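Local coordinates for arginase (Trypanosoma brucei brucei, PDB 4RHJ), which is of unknown function but adopts the arginase-deacetylase fold, belonging to the arginase family while having evolved without its binuclear manganese cluster, at residues A[62-67]-A[304-309]; A[70-75]-A[311-316]; A[145-150]-A[179-184]; A[162-167]-A[237-242]. One frame throughout, in Å; residues are numbered along the deposited sequence.

Interaction 1 (A[62-67]-A[304-309]); sequences LDFFLQ and TAIALS
Ser309, which meets both aromatic rings of the neighbouring helix, turns its hydroxyl back on its own helix: OG donates to Ile306 O, three residues earlier, over 2.7 Å. A chi1 of 68°, which holds OG between the backbone N and the carbonyl carbon, makes this bond possible, and the donor approaches tilted out of the carbonyl plane. With its hydrogen engaged there, Ser309 offers mainly carbon to Phe64. Its CB sits 3.9 Å from Phe64 CD2, at the ring edge and close to the ring plane. One face of the same ring is occupied by Ala305, whose CB stands 3.9 Å from the Phe64 ring centroid. That methyl lies 24° off the ring normal, displaced toward the rim above CD2 and CE2, which qualifies as a CH-pi contact. At the far end of the ring, Phe64 CZ reaches Ile306 CG1 at a looser 4.3 Å.

In the three-layer alpha/beta/alpha fold of the arginase family this contact joins two helices flanking the sheet. Segments 62-66 and 304-309 cross at -64°, with their axes approaching to 9.6 Å. From the short helix, Leu62 and Leu66 reach strand 95-103, whereas Ile306 also packs on Pro259 of the second subunit.

The ring of Phe65 takes a different partner, the main chain. Ser309 O lies 3.3 Å from Phe65 CD1, in the ring plane at its edge, where the aromatic C-H groups carry slight positive charge. The rest of that ring leans on Ile312, Lys313 and Ile316, further along helix 303-316.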
loop_
_atom_site.group_PDB
_atom_site.type_symbol
_atom_site.label_atom_id
_atom_site.label_comp_id
_atom_site.label_asym_id
_atom_site.label_seq_id
_atom_site.Cartn_x
_atom_site.Cartn_y
_atom_site.Cartn_z
ATOM N N LEU A 62 -10.728 19.337 -5.054
ATOM C CA LEU A 62 -11.150 20.421 -4.212
ATOM C C LEU A 62 -12.508 20.009 -3.714
ATOM O O LEU A 62 -12.654 19.688 -2.542
ATOM C CB LEU A 62 -11.174 21.754 -4.988
ATOM C CG LEU A 62 -12.044 22.917 -4.490
ATOM C CD1 LEU A 62 -11.206 24.094 -4.032
ATOM C CD2 LEU A 62 -13.040 23.353 -5.555
ATOM N N ASP A 63 -13.478 19.940 -4.628
ATOM C CA ASP A 63 -14.848 19.535 -4.326
ATOM C C ASP A 63 -14.929 18.202 -3.560
ATOM O O ASP A 63 -15.830 17.999 -2.757
ATOM C CB ASP A 63 -15.657 19.442 -5.629
ATOM C CG ASP A 63 -15.178 20.419 -6.699
ATOM O OD1 ASP A 63 -15.509 21.616 -6.598
ATOM O OD2 ASP A 63 -14.491 19.984 -7.649
ATOM N N PHE A 64 -13.976 17.305 -3.825
ATOM C CA PHE A 64 -13.855 16.038 -3.116
ATOM C C PHE A 64 -13.378 16.258 -1.672
ATOM O O PHE A 64 -13.821 15.576 -0.760
ATOM C CB PHE A 64 -12.902 15.112 -3.867
ATOM C CG PHE A 64 -12.910 13.700 -3.376
ATOM C CD1 PHE A 64 -13.911 12.824 -3.759
ATOM C CD2 PHE A 64 -11.907 13.235 -2.556
ATOM C CE1 PHE A 64 -13.917 11.511 -3.322
ATOM C CE2 PHE A 64 -11.906 11.912 -2.111
ATOM C CZ PHE A 64 -12.917 11.050 -2.498
ATOM N N PHE A 65 -12.494 17.229 -1.477
ATOM C CA PHE A 65 -12.022 17.600 -0.144
ATOM C C PHE A 65 -13.114 18.268 0.685
ATOM O O PHE A 65 -13.144 18.159 1.912
ATOM C CB PHE A 65 -10.825 18.545 -0.238
ATOM C CG PHE A 65 -10.377 19.082 1.088
ATOM C CD1 PHE A 65 -9.643 18.290 1.958
ATOM C CD2 PHE A 65 -10.691 20.368 1.476
ATOM C CE1 PHE A 65 -9.231 18.777 3.181
ATOM C CE2 PHE A 65 -10.274 20.862 2.702
ATOM C CZ PHE A 65 -9.545 20.068 3.548
ATOM N N LEU A 66 -14.011 18.971 0.011
ATOM C CA LEU A 66 -15.070 19.676 0.709
ATOM C C LEU A 66 -16.152 18.714 1.170
ATOM O O LEU A 66 -16.875 19.006 2.119
ATOM C CB LEU A 66 -15.657 20.769 -0.175
ATOM C CG LEU A 66 -14.662 21.830 -0.661
ATOM C CD1 LEU A 66 -15.373 22.856 -1.521
ATOM C CD2 LEU A 66 -13.958 22.514 0.510
ATOM N N GLN A 67 -16.228 17.550 0.529
ATOM C CA GLN A 67 -17.251 16.558 0.864
ATOM C C GLN A 67 -16.707 15.497 1.829
ATOM O O GLN A 67 -17.431 14.613 2.294
ATOM C CB GLN A 67 -17.795 15.907 -0.412
ATOM C CG GLN A 67 -16.885 14.893 -1.069
ATOM C CD GLN A 67 -17.644 13.925 -1.961
ATOM O OE1 GLN A 67 -18.784 14.180 -2.343
ATOM N NE2 GLN A 67 -17.019 12.805 -2.283
ATOM N N THR A 304 -6.240 8.154 -5.233
ATOM C CA THR A 304 -5.411 9.334 -5.023
ATOM C C THR A 304 -6.211 10.470 -4.433
ATOM O O THR A 304 -5.681 11.298 -3.690
ATOM C CB THR A 304 -4.790 9.796 -6.315
ATOM O OG1 THR A 304 -4.259 8.653 -6.996
ATOM C CG2 THR A 304 -3.686 10.837 -6.051
ATOM N N ALA A 305 -7.491 10.512 -4.778
ATOM C CA ALA A 305 -8.385 11.521 -4.215
ATOM C C ALA A 305 -8.535 11.289 -2.705
ATOM O O ALA A 305 -8.446 12.225 -1.906
ATOM C CB ALA A 305 -9.718 11.481 -4.889
ATOM N N ILE A 306 -8.753 10.027 -2.341
ATOM C CA ILE A 306 -8.873 9.633 -0.944
ATOM C C ILE A 306 -7.614 10.058 -0.196
ATOM O O ILE A 306 -7.677 10.775 0.800
ATOM C CB ILE A 306 -9.117 8.093 -0.808
ATOM C CG1 ILE A 306 -10.517 7.716 -1.301
ATOM C CG2 ILE A 306 -8.956 7.620 0.622
ATOM C CD1 ILE A 306 -10.724 6.220 -1.521
ATOM N N ALA A 307 -6.473 9.639 -0.716
ATOM C CA ALA A 307 -5.181 9.930 -0.111
ATOM C C ALA A 307 -4.937 11.420 0.020
ATOM O O ALA A 307 -4.566 11.913 1.073
ATOM C CB ALA A 307 -4.079 9.295 -0.935
ATOM N N LEU A 308 -5.154 12.148 -1.061
ATOM C CA LEU A 308 -4.789 13.545 -1.054
ATOM C C LEU A 308 -5.757 14.372 -0.262
ATOM O O LEU A 308 -5.368 15.383 0.317
ATOM C CB LEU A 308 -4.681 14.064 -2.472
ATOM C CG LEU A 308 -3.360 13.667 -3.106
ATOM C CD1 LEU A 308 -3.242 14.348 -4.447
ATOM C CD2 LEU A 308 -2.200 14.048 -2.214
ATOM N N SER A 309 -7.015 13.941 -0.220
ATOM C CA SER A 309 -8.034 14.644 0.580
ATOM C C SER A 309 -7.667 14.669 2.069
ATOM O O SER A 309 -7.943 15.637 2.774
ATOM C CB SER A 309 -9.422 14.010 0.392
ATOM O OG SER A 309 -9.500 12.704 0.942
#

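Interaction 2 (A[70-75]-A[311-316]); sequences RDCDHY and IIKEGI
Arg70 touches the lysine of the helix through its main chain, Arg70 O lying 4.0 Å from Lys313 CD; its guanidinium makes weak hydrogen bonds to Phe65 O and Leu66 O. At Asp71 the backbone carbonyl becomes the acceptor: Lys313 NZ donates to Asp71 O over a short 2.5 Å. The ammonium stands above the carbonyl plane, 62° out of it, and therefore off the lone-pair directions. Bends at chi2 and chi3 bring the lysine chain there, and Pro69 O takes a second bond from NZ. The carboxylate of Asp71 instead meets Gln200 of the second subunit. Cys72 lies along the lysine's aliphatic part, with SG 3.4 Å from Lys313 CG, while its CB approaches the Glu314 carboxylate. Asp73 presents CB to that carboxylate; its own carboxylate forms a salt bridge with Arg267 of helix 266-274. His74 comes last, ND1 and CE1 each 3.1 Å from Glu314 OE1. Ring and carboxylate planes are 72° apart and the angle at ND1 is poor, so proximity here is not a hydrogen bond.

Lys310 forms a long, weak ion pair with Glu314, whose placing against Asp73 N is doubtful, the two being modelled too close. Chemically, the sound polar link is the buried lysine, held by two main-chain carbonyls and not by a carboxylate of the loop.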
loop_
_atom_site.group_PDB
_atom_site.type_symbol
_atom_site.label_atom_id
_atom_site.label_comp_id
_atom_site.label_asym_id
_atom_site.label_seq_id
_atom_site.Cartn_x
_atom_site.Cartn_y
_atom_site.Cartn_z
ATOM N N ARG A 70 -14.598 16.114 8.205
ATOM C CA ARG A 70 -13.920 17.271 8.783
ATOM C C ARG A 70 -13.030 16.857 9.953
ATOM O O ARG A 70 -12.194 17.632 10.412
ATOM C CB ARG A 70 -14.940 18.313 9.232
ATOM C CG ARG A 70 -15.682 18.974 8.087
ATOM C CD ARG A 70 -14.740 19.824 7.224
ATOM N NE ARG A 70 -15.474 20.590 6.222
ATOM C CZ ARG A 70 -15.510 20.305 4.924
ATOM N NH1 ARG A 70 -14.833 19.270 4.439
ATOM N NH2 ARG A 70 -16.219 21.072 4.101
ATOM N N ASP A 71 -13.212 15.615 10.407
ATOM C CA ASP A 71 -12.485 15.073 11.549
ATOM C C ASP A 71 -11.051 14.743 11.210
ATOM O O ASP A 71 -10.794 13.811 10.464
ATOM C CB ASP A 71 -13.169 13.825 12.073
ATOM C CG ASP A 71 -14.657 14.016 12.263
ATOM O OD1 ASP A 71 -15.051 14.717 13.221
ATOM O OD2 ASP A 71 -15.430 13.461 11.456
ATOM N N CYS A 72 -10.127 15.499 11.795
ATOM C CA CYS A 72 -8.700 15.373 11.532
ATOM C C CYS A 72 -8.067 14.166 12.224
ATOM O O CYS A 72 -8.702 13.501 13.044
ATOM C CB CYS A 72 -7.966 16.643 11.971
ATOM S SG CYS A 72 -8.358 18.131 11.031
ATOM N N ASP A 73 -6.809 13.895 11.880
ATOM C CA ASP A 73 -6.058 12.818 12.498
ATOM C C ASP A 73 -5.786 13.201 13.945
ATOM O O ASP A 73 -5.941 12.392 14.862
ATOM C CB ASP A 73 -4.761 12.556 11.727
ATOM C CG ASP A 73 -3.999 11.397 12.275
ATOM O OD1 ASP A 73 -4.614 10.635 13.033
ATOM O OD2 ASP A 73 -2.803 11.240 11.960
ATOM N N HIS A 74 -5.414 14.467 14.122
ATOM C CA HIS A 74 -5.123 15.059 15.420
ATOM C C HIS A 74 -6.346 15.777 15.937
ATOM O O HIS A 74 -7.270 16.066 15.181
ATOM C CB HIS A 74 -3.946 16.020 15.303
ATOM C CG HIS A 74 -3.016 15.661 14.195
ATOM N ND1 HIS A 74 -2.791 16.483 13.114
ATOM C CD2 HIS A 74 -2.298 14.539 13.972
ATOM C CE1 HIS A 74 -1.950 15.895 12.286
ATOM N NE2 HIS A 74 -1.639 14.711 12.781
ATOM N N TYR A 75 -6.339 16.095 17.223
ATOM C CA TYR A 75 -7.558 16.521 17.884
ATOM C C TYR A 75 -7.856 18.001 17.652
ATOM O O TYR A 75 -7.896 18.807 18.575
ATOM C CB TYR A 75 -7.486 16.172 19.377
ATOM C CG TYR A 75 -7.514 14.668 19.637
ATOM C CD1 TYR A 75 -7.896 13.773 18.636
ATOM C CD2 TYR A 75 -7.160 14.146 20.875
ATOM C CE1 TYR A 75 -7.920 12.410 18.859
ATOM C CE2 TYR A 75 -7.188 12.778 21.105
ATOM C CZ TYR A 75 -7.568 11.918 20.096
ATOM O OH TYR A 75 -7.596 10.561 20.326
ATOM N N ILE A 311 -4.387 14.483 2.963
ATOM C CA ILE A 311 -3.134 15.240 3.019
ATOM C C ILE A 311 -3.407 16.719 3.186
ATOM O O ILE A 311 -2.728 17.378 3.962
ATOM C CB ILE A 311 -2.256 15.021 1.746
ATOM C CG1 ILE A 311 -1.631 13.611 1.747
ATOM C CG2 ILE A 311 -1.183 16.097 1.613
ATOM C CD1 ILE A 311 -0.865 13.252 3.037
ATOM N N ILE A 312 -4.419 17.229 2.486
ATOM C CA ILE A 312 -4.784 18.659 2.554
ATOM C C ILE A 312 -5.308 19.044 3.940
ATOM O O ILE A 312 -4.948 20.092 4.483
ATOM C CB ILE A 312 -5.864 19.035 1.496
ATOM C CG1 ILE A 312 -5.436 18.643 0.075
ATOM C CG2 ILE A 312 -6.203 20.525 1.565
ATOM C CD1 ILE A 312 -6.600 18.422 -0.887
ATOM N N LYS A 313 -6.190 18.206 4.483
ATOM C CA LYS A 313 -6.703 18.363 5.844
ATOM C C LYS A 313 -5.583 18.622 6.840
ATOM O O LYS A 313 -5.528 19.669 7.468
ATOM C CB LYS A 313 -7.496 17.118 6.280
ATOM C CG LYS A 313 -7.945 17.156 7.751
ATOM C CD LYS A 313 -9.284 16.459 7.985
ATOM C CE LYS A 313 -9.241 15.016 7.626
ATOM N NZ LYS A 313 -10.493 14.329 8.028
ATOM N N GLU A 314 -4.675 17.666 6.963
ATOM C CA GLU A 314 -3.649 17.750 7.990
ATOM C C GLU A 314 -2.540 18.746 7.633
ATOM O O GLU A 314 -1.670 19.050 8.459
ATOM C CB GLU A 314 -3.091 16.361 8.264
ATOM C CG GLU A 314 -4.190 15.301 8.485
ATOM C CD GLU A 314 -5.004 15.485 9.769
ATOM O OE1 GLU A 314 -4.604 16.269 10.644
ATOM O OE2 GLU A 314 -6.047 14.817 9.915
ATOM N N GLY A 315 -2.600 19.274 6.414
ATOM C CA GLY A 315 -1.782 20.399 6.020
ATOM C C GLY A 315 -2.351 21.701 6.545
ATOM O O GLY A 315 -1.613 22.629 6.882
ATOM N N ILE A 316 -3.672 21.767 6.643
ATOM C CA ILE A 316 -4.323 22.947 7.195
ATOM C C ILE A 316 -4.193 23.001 8.724
ATOM O O ILE A 316 -3.955 24.055 9.293
ATOM C CB ILE A 316 -5.793 22.996 6.811
ATOM C CG1 ILE A 316 -5.942 23.315 5.316
ATOM C CG2 ILE A 316 -6.497 24.054 7.607
ATOM C CD1 ILE A 316 -7.364 23.258 4.846
#

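Interaction 3 (A[145-150]-A[179-184]); sequences SATLSM and SPLRVL
Leu148 points its CD1 methyl at two side chains of helix 180-186 at once. It lies 3.6 Å from Val183 CG1, and the two side chains meet at about a right angle. Leu148 CD1 is equally near, 3.6 Å, to Leu184 CD2, here at an oblique inclination. Carrying CG anti to the backbone N (chi1 173°) is what extends the leucine between the helices. Nearer the backbone, Leu148 CB abuts Pro180 CB at 3.9 Å; the proline ring lies where the two segments come closest, Leu148 CA and Pro180 CA being 4.9 Å apart.

Thr147 is split between two environments. Its methyl CG2 lies 4.1 Å from Leu181 CD2, and it stands the same 4.1 Å from Leu184 CD1, whose side chain it crosses roughly at right angles. The hydroxyl OG1 faces the sheet, hydrogen-bonded to Ser242.

Thr147 and Leu184 also both rest on Ile165 of strand 163-168. The arrangement is that of successive beta-alpha-beta crossovers, whose helices 148-157 and 180-186 pack side by side at their first turns on one face of the parallel sheet. Leu181 lies about 8 Å, side chain to side chain, from Asp244, which binds manganese in another crystal structure of this protein; none is bound to this chain here.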
loop_
_atom_site.group_PDB
_atom_site.type_symbol
_atom_site.label_atom_id
_atom_site.label_comp_id
_atom_site.label_asym_id
_atom_site.label_seq_id
_atom_site.Cartn_x
_atom_site.Cartn_y
_atom_site.Cartn_z
ATOM N N SER A 145 3.112 24.383 -10.303
ATOM C CA SER A 145 3.403 25.768 -10.689
ATOM C C SER A 145 2.940 26.781 -9.658
ATOM O O SER A 145 3.522 27.862 -9.521
ATOM C CB SER A 145 2.744 26.083 -12.023
ATOM O OG SER A 145 1.425 25.576 -12.061
ATOM N N ALA A 146 1.881 26.426 -8.937
ATOM C CA ALA A 146 1.365 27.251 -7.850
ATOM C C ALA A 146 2.255 27.203 -6.616
ATOM O O ALA A 146 1.794 27.461 -5.509
ATOM C CB ALA A 146 -0.037 26.822 -7.480
ATOM N N THR A 147 3.519 26.835 -6.793
ATOM C CA THR A 147 4.491 27.005 -5.726
ATOM C C THR A 147 5.205 28.309 -5.995
ATOM O O THR A 147 5.268 29.178 -5.135
ATOM C CB THR A 147 5.469 25.828 -5.636
ATOM O OG1 THR A 147 4.796 24.723 -5.016
ATOM C CG2 THR A 147 6.714 26.202 -4.805
ATOM N N LEU A 148 5.672 28.455 -7.227
ATOM C CA LEU A 148 6.331 29.661 -7.703
ATOM C C LEU A 148 5.543 30.948 -7.412
ATOM O O LEU A 148 6.065 31.866 -6.800
ATOM C CB LEU A 148 6.591 29.516 -9.210
ATOM C CG LEU A 148 7.135 30.688 -10.019
ATOM C CD1 LEU A 148 8.393 31.265 -9.382
ATOM C CD2 LEU A 148 7.403 30.226 -11.438
ATOM N N SER A 149 4.282 30.996 -7.837
ATOM C CA SER A 149 3.461 32.209 -7.734
ATOM C C SER A 149 3.173 32.635 -6.300
ATOM O O SER A 149 3.233 33.817 -5.974
ATOM C CB SER A 149 2.129 32.009 -8.455
ATOM O OG SER A 149 2.258 31.104 -9.536
ATOM N N MET A 150 2.848 31.657 -5.455
ATOM C CA MET A 150 2.404 31.898 -4.078
ATOM C C MET A 150 3.525 32.391 -3.164
ATOM O O MET A 150 3.329 33.300 -2.341
ATOM C CB MET A 150 1.792 30.619 -3.492
ATOM C CG MET A 150 0.510 30.137 -4.191
ATOM S SD MET A 150 -0.070 28.558 -3.527
ATOM C CE MET A 150 -0.578 29.032 -1.879
ATOM N N SER A 179 11.045 24.721 -13.950
ATOM C CA SER A 179 10.460 24.116 -12.761
ATOM C C SER A 179 10.453 25.112 -11.623
ATOM O O SER A 179 11.388 25.884 -11.464
ATOM C CB SER A 179 11.218 22.852 -12.367
ATOM O OG SER A 179 12.549 23.157 -12.029
ATOM N N PRO A 180 9.391 25.092 -10.817
ATOM C CA PRO A 180 9.081 26.189 -9.896
ATOM C C PRO A 180 10.031 26.364 -8.709
ATOM O O PRO A 180 10.037 27.437 -8.127
ATOM C CB PRO A 180 7.677 25.825 -9.403
ATOM C CG PRO A 180 7.616 24.383 -9.532
ATOM C CD PRO A 180 8.378 24.030 -10.759
ATOM N N LEU A 181 10.806 25.354 -8.344
ATOM C CA LEU A 181 11.743 25.504 -7.231
ATOM C C LEU A 181 13.096 26.012 -7.747
ATOM O O LEU A 181 13.766 26.833 -7.109
ATOM C CB LEU A 181 11.902 24.174 -6.494
ATOM C CG LEU A 181 10.766 23.187 -6.756
ATOM C CD1 LEU A 181 11.229 21.760 -6.552
ATOM C CD2 LEU A 181 9.570 23.513 -5.870
ATOM N N ARG A 182 13.481 25.506 -8.915
ATOM C CA ARG A 182 14.647 25.981 -9.642
ATOM C C ARG A 182 14.542 27.482 -9.941
ATOM O O ARG A 182 15.536 28.211 -9.916
ATOM C CB ARG A 182 14.798 25.184 -10.937
ATOM C CG ARG A 182 15.909 25.645 -11.840
ATOM C CD ARG A 182 17.236 25.539 -11.153
ATOM N NE ARG A 182 18.317 25.974 -12.027
ATOM C CZ ARG A 182 18.966 25.171 -12.862
ATOM N NH1 ARG A 182 18.645 23.884 -12.935
ATOM N NH2 ARG A 182 19.938 25.656 -13.620
ATOM N N VAL A 183 13.330 27.941 -10.224
ATOM C CA VAL A 183 13.112 29.344 -10.521
ATOM C C VAL A 183 13.281 30.181 -9.262
ATOM O O VAL A 183 13.821 31.283 -9.305
ATOM C CB VAL A 183 11.716 29.594 -11.122
ATOM C CG1 VAL A 183 11.475 31.081 -11.319
ATOM C CG2 VAL A 183 11.580 28.856 -12.437
ATOM N N LEU A 184 12.828 29.658 -8.132
ATOM C CA LEU A 184 12.881 30.427 -6.901
ATOM C C LEU A 184 14.303 30.524 -6.381
ATOM O O LEU A 184 14.753 31.602 -6.009
ATOM C CB LEU A 184 11.962 29.814 -5.849
ATOM C CG LEU A 184 10.490 29.851 -6.256
ATOM C CD1 LEU A 184 9.702 28.905 -5.389
ATOM C CD2 LEU A 184 9.955 31.263 -6.183
#

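Interaction 4 (A[162-167]-A[237-242]); sequences DIVIVH and YPVFIS
Val164 and Tyr237 meet where the two segments enter the sheet: Val164 CG1, placed beside its backbone N, reaches Tyr237 CB at 3.6 Å, the side chains crossing at about a right angle. The tyrosine ring then runs alongside Asp162, both pointing the same way with carboxylate and ring planes 28° apart. Asp162 CB touches the ring edge, 3.7 Å from Tyr237 CD1. Next to this pair, Pro238 CD lies only 3.2 Å from Asp162 O, a buried carbonyl without a hydrogen-bond partner.

Further on, the backbones form a parallel ladder of four bonds: Val164 N to Pro238 O, Phe240 N to Val164 O, Val166 N to Phe240 O and Ser242 N to Val166 O. All are nearly straight, none falling below 167° at the hydrogen. The backbones of Ile163, Ile165 and His167 bond instead to strand 190-196.

On the face carrying Val164, Val166, Val239 and Ile241, Val166 CG2 packs 3.9 Å from Val239 CG1. On the other, Phe240 CB sits 3.9 Å from Ile165 CG1 in the conformer given, one of two for that isoleucine, the two side chains lying side by side and pointing the same way. His167 extends with CG anti to the backbone N (chi1 -179°), bringing the edge of its ring, at CD2, to 3.9 Å from Ser242 OG. Its NE2 bonds to Tyr287 OH.

Such adjacent parallel strands form the core of the arginase-deacetylase fold; His167 lies about 5 Å, between side chains, from Asp244 of the manganese site, which is empty in this chain.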
loop_
_atom_site.group_PDB
_atom_site.type_symbol
_atom_site.label_atom_id
_atom_site.label_comp_id
_atom_site.label_asym_id
_atom_site.label_seq_id
_atom_site.Cartn_x
_atom_site.Cartn_y
_atom_site.Cartn_z
ATOM N N ASP A 162 12.579 35.772 5.377
ATOM C CA ASP A 162 13.276 34.641 4.765
ATOM C C ASP A 162 12.319 33.472 4.513
ATOM O O ASP A 162 11.758 32.922 5.456
ATOM C CB ASP A 162 14.429 34.179 5.659
ATOM C CG ASP A 162 15.516 35.221 5.800
ATOM O OD1 ASP A 162 15.723 35.997 4.841
ATOM O OD2 ASP A 162 16.169 35.257 6.871
ATOM N N ILE A 163 12.132 33.088 3.254
ATOM C CA ILE A 163 11.233 31.978 2.931
ATOM C C ILE A 163 11.986 30.698 2.607
ATOM O O ILE A 163 12.832 30.678 1.721
ATOM C CB ILE A 163 10.329 32.306 1.733
ATOM C CG1 ILE A 163 9.553 33.604 1.983
ATOM C CG2 ILE A 163 9.409 31.125 1.435
ATOM C CD1 ILE A 163 8.730 34.069 0.802
ATOM N N VAL A 164 11.672 29.626 3.325
ATOM C CA VAL A 164 12.224 28.328 2.973
ATOM C C VAL A 164 11.100 27.455 2.460
ATOM O O VAL A 164 9.935 27.810 2.583
ATOM C CB VAL A 164 12.925 27.649 4.152
ATOM C CG1 VAL A 164 13.743 28.669 4.926
ATOM C CG2 VAL A 164 11.915 26.958 5.055
ATOM N N ILE A 165 11.457 26.324 1.873
ATOM C CA ILE A 165 10.478 25.420 1.284
ATOM C C ILE A 165 10.746 23.982 1.704
ATOM O O ILE A 165 11.875 23.519 1.649
ATOM C CB ILE A 165 10.476 25.513 -0.263
ATOM C CG1 ILE A 165 9.971 26.886 -0.715
ATOM C CG2 ILE A 165 9.610 24.427 -0.868
ATOM C CD1 ILE A 165 9.738 26.990 -2.194
ATOM N N VAL A 166 9.704 23.285 2.140
ATOM C CA VAL A 166 9.812 21.851 2.398
ATOM C C VAL A 166 9.151 21.094 1.235
ATOM O O VAL A 166 7.926 21.061 1.139
ATOM C CB VAL A 166 9.175 21.458 3.742
ATOM C CG1 VAL A 166 9.206 19.953 3.928
ATOM C CG2 VAL A 166 9.915 22.111 4.882
ATOM N N HIS A 167 9.960 20.513 0.342
ATOM C CA HIS A 167 9.440 19.936 -0.914
ATOM C C HIS A 167 9.396 18.407 -0.902
ATOM O O HIS A 167 10.418 17.733 -0.795
ATOM C CB HIS A 167 10.258 20.422 -2.136
ATOM C CG HIS A 167 9.765 19.889 -3.455
ATOM N ND1 HIS A 167 10.583 19.219 -4.338
ATOM C CD2 HIS A 167 8.532 19.902 -4.023
ATOM C CE1 HIS A 167 9.881 18.858 -5.401
ATOM N NE2 HIS A 167 8.638 19.263 -5.233
ATOM N N TYR A 237 12.352 30.043 10.543
ATOM C CA TYR A 237 12.141 30.507 9.165
ATOM C C TYR A 237 10.788 30.071 8.610
ATOM O O TYR A 237 10.513 28.876 8.574
ATOM C CB TYR A 237 13.252 29.980 8.245
ATOM C CG TYR A 237 14.639 30.411 8.640
ATOM C CD1 TYR A 237 15.199 31.572 8.130
ATOM C CD2 TYR A 237 15.388 29.661 9.531
ATOM C CE1 TYR A 237 16.473 31.974 8.498
ATOM C CE2 TYR A 237 16.660 30.049 9.906
ATOM C CZ TYR A 237 17.200 31.208 9.387
ATOM O OH TYR A 237 18.465 31.603 9.758
ATOM N N PRO A 238 9.951 31.041 8.165
ATOM C CA PRO A 238 8.613 30.840 7.580
ATOM C C PRO A 238 8.564 29.732 6.528
ATOM O O PRO A 238 9.356 29.739 5.598
ATOM C CB PRO A 238 8.310 32.200 6.943
ATOM C CG PRO A 238 9.025 33.158 7.806
ATOM C CD PRO A 238 10.301 32.473 8.218
ATOM N N VAL A 239 7.639 28.793 6.673
ATOM C CA VAL A 239 7.636 27.614 5.826
ATOM C C VAL A 239 6.571 27.640 4.727
ATOM O O VAL A 239 5.396 27.800 4.995
ATOM C CB VAL A 239 7.440 26.305 6.654
ATOM C CG1 VAL A 239 7.524 25.095 5.748
ATOM C CG2 VAL A 239 8.484 26.184 7.755
ATOM N N PHE A 240 7.011 27.488 3.486
ATOM C CA PHE A 240 6.126 27.133 2.385
ATOM C C PHE A 240 6.087 25.622 2.345
ATOM O O PHE A 240 7.113 24.964 2.494
ATOM C CB PHE A 240 6.629 27.702 1.053
ATOM C CG PHE A 240 5.719 27.434 -0.123
ATOM C CD1 PHE A 240 4.922 28.446 -0.653
ATOM C CD2 PHE A 240 5.672 26.177 -0.719
ATOM C CE1 PHE A 240 4.079 28.201 -1.742
ATOM C CE2 PHE A 240 4.830 25.930 -1.799
ATOM C CZ PHE A 240 4.040 26.943 -2.311
ATOM N N ILE A 241 4.915 25.046 2.150
ATOM C CA ILE A 241 4.870 23.603 2.068
ATOM C C ILE A 241 4.398 23.217 0.682
ATOM O O ILE A 241 3.330 23.642 0.252
ATOM C CB ILE A 241 3.984 23.005 3.176
ATOM C CG1 ILE A 241 4.698 23.175 4.524
ATOM C CG2 ILE A 241 3.712 21.540 2.906
ATOM C CD1 ILE A 241 3.993 22.576 5.719
ATOM N N SER A 242 5.236 22.455 -0.026
ATOM C CA SER A 242 4.947 22.019 -1.394
ATOM C C SER A 242 4.951 20.501 -1.435
ATOM O O SER A 242 5.942 19.859 -1.061
ATOM C CB SER A 242 5.956 22.576 -2.395
ATOM O OG SER A 242 5.506 22.386 -3.733
#

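How the interactions relate
From the N terminus, helix 62-66 opens the first loop, closed by interaction 1 when the chain returns at 304-309, 237 residues later. Segment 70-75 opens the next, which interaction 2 closes at 311-316; the two loops therefore cross, and both end on helix 303-316, where the two contacts adjoin. Nested inside both are interactions 3 and 4, which cross each other in turn: 145-150, 162-167, 179-184, then 237-242. Their junction is Thr147 OG1, 2.8 Å from Ser242 OG. Interactions 1 and 2 thus bind the last modelled helix to the early chain, while interaction 3 packs two crossover helices together and interaction 4 pairs two neighbouring central strands.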